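PDB 1STZ: heat-inducible transcription repressor HrcA from Thermotoga maritima, which probably represses class I heat shock genes, the grpE-dnaK-dnaJ and groELS operons, as a DNA-binding negative regulator of their transcription. Local coordinates for residues Tyr294-Glu298 and Ser299-Ser303. Residues are numbered along the deposited sequence; the frame is centred on the assembly and turned at random.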
loop_
_atom_site.group_PDB
_atom_site.type_symbol
_atom_site.label_atom_id
_atom_site.label_comp_id
_atom_site.label_asym_id
_atom_site.label_seq_id
_atom_site.Cartn_x
_atom_site.Cartn_y
_atom_site.Cartn_z
ATOM N N TYR A 294 22.916 0.852 -4.979
ATOM C CA TYR A 294 22.498 1.451 -3.723
ATOM C C TYR A 294 23.733 1.563 -2.823
ATOM O O TYR A 294 24.663 0.755 -2.933
ATOM C CB TYR A 294 21.335 0.672 -3.073
ATOM C CG TYR A 294 21.631 -0.717 -2.568
ATOM C CD1 TYR A 294 21.778 -0.975 -1.208
ATOM C CD2 TYR A 294 21.686 -1.787 -3.432
ATOM C CE1 TYR A 294 22.044 -2.259 -0.747
ATOM C CE2 TYR A 294 21.954 -3.076 -2.981
ATOM C CZ TYR A 294 22.120 -3.312 -1.649
ATOM O OH TYR A 294 22.375 -4.610 -1.223
ATOM N N PHE A 295 23.738 2.583 -1.972
ATOM C CA PHE A 295 24.924 3.019 -1.263
ATOM C C PHE A 295 24.702 3.129 0.242
ATOM O O PHE A 295 23.606 3.412 0.716
ATOM C CB PHE A 295 25.343 4.426 -1.734
ATOM C CG PHE A 295 25.811 4.498 -3.165
ATOM C CD1 PHE A 295 24.900 4.541 -4.200
ATOM C CD2 PHE A 295 27.163 4.562 -3.461
ATOM C CE1 PHE A 295 25.329 4.613 -5.528
ATOM C CE2 PHE A 295 27.603 4.652 -4.767
ATOM C CZ PHE A 295 26.686 4.681 -5.810
ATOM N N LYS A 296 25.794 2.957 0.978
ATOM C CA LYS A 296 25.904 3.407 2.356
ATOM C C LYS A 296 26.804 4.628 2.367
ATOM O O LYS A 296 28.016 4.514 2.440
ATOM C CB LYS A 296 26.487 2.284 3.213
ATOM C CG LYS A 296 26.769 2.670 4.659
ATOM C CD LYS A 296 27.729 1.685 5.334
ATOM C CE LYS A 296 29.131 1.714 4.748
ATOM N NZ LYS A 296 29.757 3.062 4.895
ATOM N N GLY A 297 26.210 5.810 2.274
ATOM C CA GLY A 297 26.975 7.037 2.139
ATOM C C GLY A 297 27.553 7.104 0.739
ATOM O O GLY A 297 26.813 7.031 -0.236
ATOM N N GLU A 298 28.876 7.230 0.639
ATOM C CA GLU A 298 29.564 7.177 -0.657
ATOM C C GLU A 298 29.920 5.743 -1.108
ATOM O O GLU A 298 30.289 5.541 -2.255
ATOM C CB GLU A 298 30.843 8.025 -0.619
ATOM C CG GLU A 298 30.639 9.460 -0.134
ATOM C CD GLU A 298 30.019 10.365 -1.189
ATOM O OE1 GLU A 298 30.352 11.570 -1.207
ATOM O OE2 GLU A 298 29.201 9.887 -2.003
ATOM N N SER A 299 29.808 4.761 -0.215
ATOM C CA SER A 299 30.216 3.376 -0.521
ATOM C C SER A 299 29.119 2.543 -1.181
ATOM O O SER A 299 28.077 2.349 -0.584
ATOM C CB SER A 299 30.665 2.671 0.769
ATOM O OG SER A 299 31.939 3.150 1.154
ATOM N N PRO A 300 29.334 2.020 -2.386
ATOM C CA PRO A 300 28.327 1.146 -3.004
ATOM C C PRO A 300 28.222 -0.174 -2.240
ATOM O O PRO A 300 29.238 -0.789 -1.965
ATOM C CB PRO A 300 28.860 0.894 -4.422
ATOM C CG PRO A 300 30.140 1.589 -4.545
ATOM C CD PRO A 300 30.516 2.191 -3.237
ATOM N N ILE A 301 27.020 -0.576 -1.882
ATOM C CA ILE A 301 26.800 -1.848 -1.203
ATOM C C ILE A 301 26.488 -2.977 -2.189
ATOM O O ILE A 301 26.930 -4.114 -1.991
ATOM C CB ILE A 301 25.678 -1.716 -0.193
ATOM C CG1 ILE A 301 25.998 -0.639 0.849
ATOM C CG2 ILE A 301 25.423 -3.050 0.508
ATOM C CD1 ILE A 301 27.396 -0.770 1.469
ATOM N N GLY A 302 25.718 -2.655 -3.231
ATOM C CA GLY A 302 25.363 -3.613 -4.270
ATOM C C GLY A 302 24.720 -2.955 -5.486
ATOM O O GLY A 302 24.360 -1.783 -5.460
ATOM N N SER A 303 24.591 -3.727 -6.551
ATOM C CA SER A 303 23.879 -3.320 -7.748
ATOM C C SER A 303 22.446 -3.882 -7.801
ATOM O O SER A 303 22.140 -4.939 -7.229
ATOM C CB SER A 303 24.670 -3.766 -8.973
ATOM O OG SER A 303 25.939 -3.125 -8.965
HETATM O O HOH W 1 31.408 4.708 3.485
#
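The ring of Tyr294 lies across Gly302 and against Ile301 on the buried side of this hairpin, away from its turn. Its CG sits between the backbone N and the carbonyl carbon (chi1 67°), which swings the ring over the opposite strand: Gly302 N stands over one face, toward the rim, and CE2 comes to 3.7 Å from Gly302 CA. Ile301 crosses the tyrosine at about a right angle, its CG2 3.7 Å from Tyr294 CE1, while its CD1 meets Lys296 CB at 3.6 Å. Beyond the hairpin, Tyr294 OH is hydrogen-bonded to Glu138 O, and helix 314-334 packs on the ring through Leu325, Leu328 and Phe332. An alanine in place of Tyr294 is likely to open a gap over Gly302, strip Ile301 CG2 of its aromatic neighbour and leave Glu138 O without this donor. Toward the turn the packing thins. On the face of Phe295 and Pro300, CE2 of the phenyl ring meets Pro300 CB at 4.0 Å. On the other face the Lys296 chain, bent at chi3 and chi4, curls back until NZ donates to a water, 2.7 Å away, that also bonds Ser299 OG. Gly297, whose positive phi (73°) suits glycine, and Glu298 form the exposed corner. Lys296 N to Ser299 O (2.8 Å) and Ser299 N to Lys296 O (3.2 Å) close a two-residue type II' beta hairpin. Tyr294 N donates to Gly302 O while Tyr294 O accepts from Ile301 N, so two residues face one: a classic beta bulge, within the five-stranded antiparallel sheet of the C-terminal domain.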